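Local structure of NADP-dependent glyceraldehyde-3-phosphate dehydrogenase (Bacillus halodurans, 3PRL) at residues D[197-202]-D[210-215]; D[111-116]-D[168-173]; D[416-421]-D[431-436]. The protein probably catalyses the NADP-dependent, non-phosphorylating oxidation of glyceraldehyde 3-phosphate to 3-phosphoglycerate, as a member of the aldehyde dehydrogenase family. All coordinates share one frame; numbering follows the deposited sequence.

Contact 1: residues D[197-202]-D[210-215]; sequences KMVEAL and GIIQVV
In the beta-alpha-beta unit formed by strand 182-186, helix 192-204 and strand 212-214, V199 and L202 of the helix pack on I212 and V214 of the second strand. V199 meets both strand residues. Its CG1, carried anti to the backbone N (chi1 160°), lies 3.7 Å from CG2 of V214. The other branch, CG2, comes within 3.9 Å of the same V214 methyl, which therefore sits against both prongs of V199; the two valines lie alongside one another, pointing opposite ways. I212 meets V199 at an oblique crossing, its CG1 lying 4.2 Å from V199 CG1. One turn on, L202 places CD2 4.3 Å from I212 CG2.

The helix runs back against the strand it precedes, at 153° between their directions, as the crossover between parallel strands 182-186 and 212-214 requires. In this nucleotide-binding fold beta-branched residues suit the strand, since they favour extended backbone angles and present methyls to the helix. Q213, between the two touching strand residues, points away from the helix, and its OE1 accepts a hydrogen bond from N17 N. L15, on strand 10-16, touches both V199 and I212 from outside the unit, and the V214 side chain lies about 7 Å from that of K186, a residue of the NADP(+) site.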
# COMPACT_ATOMS: atom_id res chain seq x y z
N LYS D 197 8.71 4.14 36.67
CA LYS D 197 7.36 3.61 36.95
C LYS D 197 6.68 3.11 35.68
O LYS D 197 6.00 2.09 35.71
CB LYS D 197 6.47 4.64 37.66
CG LYS D 197 6.75 4.82 39.14
CD LYS D 197 6.33 3.59 39.94
CE LYS D 197 6.81 3.67 41.38
NZ LYS D 197 6.70 2.34 42.02
N MET D 198 6.85 3.82 34.57
CA MET D 198 6.34 3.32 33.30
C MET D 198 6.94 1.96 32.95
O MET D 198 6.20 1.03 32.56
CB MET D 198 6.57 4.31 32.16
CG MET D 198 6.15 3.78 30.80
SD MET D 198 6.90 4.69 29.46
CE MET D 198 8.63 4.23 29.66
N VAL D 199 8.26 1.85 33.09
CA VAL D 199 8.99 0.61 32.74
C VAL D 199 8.62 -0.55 33.65
O VAL D 199 8.54 -1.70 33.21
CB VAL D 199 10.51 0.82 32.71
CG1 VAL D 199 11.28 -0.51 32.84
CG2 VAL D 199 10.90 1.51 31.42
N GLU D 200 8.41 -0.24 34.92
CA GLU D 200 7.94 -1.21 35.90
C GLU D 200 6.70 -1.97 35.43
O GLU D 200 6.63 -3.20 35.55
CB GLU D 200 7.62 -0.50 37.21
CG GLU D 200 8.84 -0.19 38.05
CD GLU D 200 8.48 0.20 39.47
OE1 GLU D 200 7.51 -0.37 40.03
OE2 GLU D 200 9.18 1.07 40.02
N ALA D 201 5.72 -1.22 34.92
CA ALA D 201 4.50 -1.79 34.36
C ALA D 201 4.79 -2.75 33.20
O ALA D 201 4.09 -3.73 33.03
CB ALA D 201 3.53 -0.68 33.92
N LEU D 202 5.84 -2.47 32.43
CA LEU D 202 6.25 -3.34 31.30
C LEU D 202 6.84 -4.65 31.82
O LEU D 202 6.59 -5.73 31.27
CB LEU D 202 7.28 -2.62 30.43
CG LEU D 202 7.40 -2.92 28.93
CD1 LEU D 202 8.31 -1.88 28.30
CD2 LEU D 202 7.92 -4.30 28.63
N GLY D 210 16.21 -8.38 29.55
CA GLY D 210 17.08 -7.71 28.57
C GLY D 210 16.42 -6.85 27.50
O GLY D 210 17.00 -5.86 27.06
N ILE D 211 15.21 -7.23 27.07
CA ILE D 211 14.47 -6.52 26.00
C ILE D 211 14.36 -5.02 26.23
O ILE D 211 14.45 -4.22 25.28
CB ILE D 211 13.05 -7.10 25.82
CG1 ILE D 211 13.10 -8.62 25.68
CG2 ILE D 211 12.33 -6.46 24.62
CD1 ILE D 211 14.13 -9.10 24.69
N ILE D 212 14.13 -4.67 27.49
CA ILE D 212 14.16 -3.31 27.99
C ILE D 212 15.20 -3.19 29.11
O ILE D 212 15.15 -3.93 30.10
CB ILE D 212 12.74 -2.84 28.47
CG1 ILE D 212 12.77 -1.39 29.02
CG2 ILE D 212 12.14 -3.82 29.49
CD1 ILE D 212 12.91 -0.32 27.94
N GLN D 213 16.14 -2.27 28.92
CA GLN D 213 17.11 -1.88 29.95
C GLN D 213 16.94 -0.38 30.21
O GLN D 213 16.74 0.40 29.26
CB GLN D 213 18.54 -2.17 29.48
CG GLN D 213 18.70 -3.55 28.81
CD GLN D 213 18.85 -4.69 29.80
OE1 GLN D 213 18.03 -4.85 30.73
NE2 GLN D 213 19.90 -5.49 29.62
N VAL D 214 16.99 0.02 31.48
CA VAL D 214 16.93 1.44 31.84
C VAL D 214 18.31 1.93 32.24
O VAL D 214 18.94 1.36 33.12
CB VAL D 214 15.93 1.75 32.99
CG1 VAL D 214 15.80 3.27 33.20
CG2 VAL D 214 14.57 1.11 32.71
N VAL D 215 18.80 2.95 31.55
CA VAL D 215 20.08 3.54 31.92
C VAL D 215 19.82 4.92 32.47
O VAL D 215 19.20 5.74 31.82
CB VAL D 215 21.10 3.55 30.74
CG1 VAL D 215 21.59 2.13 30.45
CG2 VAL D 215 20.51 4.20 29.47

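Contact 2: residues D[111-116]-D[168-173]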
# COMPACT_ATOMS: atom_id res chain seq x y z
N SER D 111 -3.01 7.99 30.11
CA SER D 111 -4.14 7.45 29.31
C SER D 111 -3.76 7.38 27.85
O SER D 111 -3.92 6.34 27.20
CB SER D 111 -5.40 8.31 29.43
OG SER D 111 -5.83 8.42 30.76
N ARG D 112 -3.26 8.50 27.34
CA ARG D 112 -2.92 8.62 25.93
C ARG D 112 -1.79 7.65 25.59
O ARG D 112 -1.78 7.09 24.51
CB ARG D 112 -2.57 10.06 25.55
CG ARG D 112 -2.32 10.28 24.05
CD ARG D 112 -2.29 11.77 23.65
NE ARG D 112 -1.39 12.01 22.52
CZ ARG D 112 -1.05 13.22 22.06
NH1 ARG D 112 -1.53 14.33 22.62
NH2 ARG D 112 -0.22 13.32 21.02
N THR D 113 -0.86 7.47 26.54
CA THR D 113 0.29 6.58 26.35
C THR D 113 -0.16 5.15 26.03
O THR D 113 0.32 4.56 25.06
CB THR D 113 1.27 6.62 27.58
OG1 THR D 113 2.02 7.85 27.57
CG2 THR D 113 2.26 5.47 27.55
N ALA D 114 -1.08 4.61 26.84
CA ALA D 114 -1.63 3.26 26.61
C ALA D 114 -2.37 3.18 25.29
O ALA D 114 -2.35 2.15 24.62
CB ALA D 114 -2.55 2.83 27.77
N ASP D 115 -3.00 4.28 24.91
CA ASP D 115 -3.64 4.39 23.62
C ASP D 115 -2.64 4.31 22.47
O ASP D 115 -2.92 3.66 21.46
CB ASP D 115 -4.45 5.67 23.52
CG ASP D 115 -5.71 5.64 24.39
OD1 ASP D 115 -6.12 4.55 24.85
OD2 ASP D 115 -6.28 6.72 24.59
N ILE D 116 -1.48 4.96 22.64
CA ILE D 116 -0.40 4.88 21.63
C ILE D 116 0.22 3.49 21.56
O ILE D 116 0.54 3.00 20.46
CB ILE D 116 0.72 5.94 21.87
CG1 ILE D 116 0.26 7.33 21.45
CG2 ILE D 116 1.95 5.62 21.05
CD1 ILE D 116 0.90 8.46 22.28
N LEU D 168 6.37 10.38 25.59
CA LEU D 168 7.45 10.46 24.60
C LEU D 168 8.51 9.39 24.83
O LEU D 168 9.35 9.13 23.96
CB LEU D 168 8.07 11.87 24.58
CG LEU D 168 7.15 13.04 24.20
CD1 LEU D 168 7.95 14.31 24.10
CD2 LEU D 168 6.42 12.77 22.91
N ALA D 169 8.45 8.73 25.99
CA ALA D 169 9.23 7.52 26.24
C ALA D 169 8.63 6.25 25.57
O ALA D 169 9.28 5.60 24.74
CB ALA D 169 9.42 7.33 27.74
N ALA D 170 7.39 5.91 25.92
CA ALA D 170 6.65 4.81 25.27
C ALA D 170 6.47 4.93 23.75
O ALA D 170 6.41 3.92 23.04
CB ALA D 170 5.32 4.64 25.91
N ALA D 171 6.35 6.15 23.25
CA ALA D 171 6.27 6.40 21.81
C ALA D 171 7.50 5.87 21.06
O ALA D 171 7.46 5.70 19.85
CB ALA D 171 6.10 7.87 21.55
N LYS D 172 8.60 5.64 21.79
CA LYS D 172 9.86 5.13 21.23
C LYS D 172 10.06 3.67 21.54
O LYS D 172 10.46 2.89 20.68
CB LYS D 172 11.05 5.91 21.77
CG LYS D 172 11.07 7.38 21.35
CD LYS D 172 12.13 8.16 22.14
CE LYS D 172 12.18 9.61 21.70
NZ LYS D 172 10.82 10.21 21.76
N ILE D 173 9.79 3.30 22.80
CA ILE D 173 9.95 1.93 23.25
C ILE D 173 8.97 0.97 22.55
O ILE D 173 9.39 -0.07 22.07
CB ILE D 173 9.86 1.78 24.79
CG1 ILE D 173 10.84 2.75 25.48
CG2 ILE D 173 10.18 0.33 25.22
CD1 ILE D 173 10.57 2.90 26.99
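T113 turns its methyl, not its hydroxyl, to A170: with OG1 beside the backbone N (chi1 -74°), CG2 stands anti to that nitrogen and reaches across to A170 CB at 3.6 Å. I116, one turn further along helix 103-124, has a similar first torsion (chi1 -75°), which sets its CG1 beside the backbone N and its CG2 anti to it. That CG2 methyl lies 4.5 Å from the CA of A171, a looser touch against the main chain of helix 167-178. The backbones can come close because the facing residues are alanines: the CA atoms of T113 and A170 are 6.7 Å apart, and those of I116 and A171 6.8 Å.

Threonine suits its position because its two branches serve two environments. CG2 supplies the apolar surface, while OG1 is paired with the carbonyl O of E109 in its own helix. I116 adds a larger apolar side chain, and also packs on F137 of the second subunit.

K172, on helix 167-178, folds back so that NZ gives a 2.9 Å hydrogen bond to L168 O, approaching 16° from the carbonyl plane. NZ also bonds T238 OG1 and makes a long, weak ion pair with E259, the predicted active-site residue, whose side chain is about 7 Å from that of A171.

Across the joint itself there is no hydrogen bond or charge pair, so its closeness rests on the smallness of alanine and on burial of methyl groups, with T113 OG1 and K172 NZ bonded within their own helices, and NZ also to T238.

Contact 3: residues D[416-421]-D[431-436]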
# COMPACT_ATOMS: atom_id res chain seq x y z
N ALA D 416 3.03 24.66 11.88
CA ALA D 416 2.46 26.01 11.72
C ALA D 416 0.94 25.99 11.60
O ALA D 416 0.35 24.98 11.21
CB ALA D 416 3.07 26.71 10.49
N SER D 417 0.33 27.14 11.90
CA SER D 417 -1.11 27.34 11.71
C SER D 417 -1.40 28.49 10.72
O SER D 417 -0.73 29.53 10.77
CB SER D 417 -1.77 27.68 13.04
OG SER D 417 -1.50 26.71 14.04
N ILE D 418 -2.38 28.29 9.82
CA ILE D 418 -2.94 29.39 9.02
C ILE D 418 -4.42 29.58 9.39
O ILE D 418 -5.18 28.60 9.47
CB ILE D 418 -2.85 29.16 7.46
CG1 ILE D 418 -1.56 28.43 7.05
CG2 ILE D 418 -3.03 30.49 6.69
CD1 ILE D 418 -0.27 29.17 7.36
N PHE D 419 -4.81 30.83 9.62
CA PHE D 419 -6.18 31.17 9.99
C PHE D 419 -6.86 32.08 8.95
O PHE D 419 -6.38 33.19 8.64
CB PHE D 419 -6.21 31.79 11.38
CG PHE D 419 -5.86 30.83 12.48
CD1 PHE D 419 -6.84 30.03 13.07
CD2 PHE D 419 -4.54 30.72 12.95
CE1 PHE D 419 -6.53 29.14 14.11
CE2 PHE D 419 -4.21 29.83 13.97
CZ PHE D 419 -5.21 29.04 14.55
N THR D 420 -7.97 31.59 8.39
CA THR D 420 -8.60 32.14 7.19
C THR D 420 -9.92 31.43 6.97
O THR D 420 -10.10 30.29 7.39
CB THR D 420 -7.77 31.82 5.92
OG1 THR D 420 -6.40 31.60 6.27
CG2 THR D 420 -7.86 32.93 4.90
N LYS D 421 -10.85 32.09 6.29
CA LYS D 421 -12.04 31.40 5.79
C LYS D 421 -11.77 30.91 4.37
O LYS D 421 -12.50 30.07 3.85
CB LYS D 421 -13.27 32.31 5.81
CG LYS D 421 -13.52 33.04 7.12
CD LYS D 421 -14.08 32.15 8.21
CE LYS D 421 -14.94 32.99 9.16
NZ LYS D 421 -15.92 32.16 9.89
N LYS D 431 1.91 25.70 1.63
CA LYS D 431 2.88 25.02 0.78
C LYS D 431 4.23 25.74 0.71
O LYS D 431 5.27 25.10 0.53
CB LYS D 431 2.30 24.74 -0.62
CG LYS D 431 3.04 23.65 -1.39
CD LYS D 431 2.55 22.25 -1.04
CE LYS D 431 3.62 21.16 -1.31
NZ LYS D 431 4.32 21.26 -2.64
N HIS D 432 4.23 27.06 0.86
CA HIS D 432 5.49 27.83 0.93
C HIS D 432 6.08 27.86 2.34
O HIS D 432 7.07 28.55 2.57
CB HIS D 432 5.30 29.29 0.47
CG HIS D 432 4.66 29.43 -0.88
ND1 HIS D 432 5.39 29.65 -2.03
CD2 HIS D 432 3.36 29.42 -1.25
CE1 HIS D 432 4.57 29.75 -3.05
NE2 HIS D 432 3.33 29.62 -2.61
N LEU D 433 5.47 27.16 3.28
CA LEU D 433 6.00 27.13 4.64
C LEU D 433 6.92 25.93 4.85
O LEU D 433 6.51 24.80 4.62
CB LEU D 433 4.87 27.13 5.68
CG LEU D 433 3.89 28.31 5.69
CD1 LEU D 433 2.81 28.04 6.71
CD2 LEU D 433 4.58 29.66 5.93
N GLU D 434 8.14 26.19 5.30
CA GLU D 434 9.16 25.15 5.53
C GLU D 434 8.98 24.41 6.87
O GLU D 434 9.77 24.56 7.80
CB GLU D 434 10.56 25.76 5.41
CG GLU D 434 10.82 26.46 4.08
CD GLU D 434 12.11 27.29 4.03
OE1 GLU D 434 12.77 27.54 5.07
OE2 GLU D 434 12.45 27.74 2.92
N VAL D 435 7.94 23.60 6.95
CA VAL D 435 7.60 22.87 8.17
C VAL D 435 7.14 21.48 7.79
O VAL D 435 6.88 21.21 6.62
CB VAL D 435 6.49 23.59 8.99
CG1 VAL D 435 6.88 25.05 9.27
CG2 VAL D 435 5.14 23.52 8.26
N GLY D 436 7.08 20.60 8.77
CA GLY D 436 6.57 19.26 8.57
C GLY D 436 5.07 19.26 8.37
O GLY D 436 4.57 18.65 7.41
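Strand 416-419 runs beside the loop at 431-436, with the CA atoms of A416 and V435 7.0 Å apart, and the loop is kinked by an inverse gamma turn at E434 in which V435 N makes a weak bond to L433 O. The turn separates L433 and V435, whose side chains both point toward the strand. With CG anti to its carbonyl carbon (chi1 -60°), L433 brings CD1 to both strand residues: it lies 4.0 Å from A416 CB and meets I418 CD1 tip to tip. That methyl pair is modelled at 3.3 Å, short for two methyls and doubtful as a real distance. V435 CG1 completes the patch, 4.3 Å from A416 CB.

Alanine suits the strand here because its single methyl leaves room for both loop side chains, whereas long I418 reaches out to L433 and also packs on A426 and I429 of helix 423-431. This helix links strand 415-419 to its parallel neighbour 437-440, making a beta-alpha-beta unit.

L433 O and V435 O accept hydrogen bonds from R477 and R475 of the second subunit. The two residues thus pack on the strand through apolar side chains, while their carbonyls bond the partner's arginines.

How the contacts relate
All three contacts are buried, and in each the touching groups are aliphatic, with no hydrogen bond across. Contacts 1 and 2 belong to one continuous core: M198 of helix 192-204 packs its CE on I173 and A169, so helix 167-178 meets helix 103-124 in contact 2 and helix 192-204 beside contact 1. Contact 3 stands apart, about 39 Å from contact 1 between centres, in the other large sheet. Contact 1 joins helix to strand with branched residues, contact 2 two helices through alanine, and contact 3 strand to loop. No other chain touches contact 1; contacts 2 and 3 both meet the second subunit, mainly through packing in the former and hydrogen bonds from loop main-chain atoms in the latter.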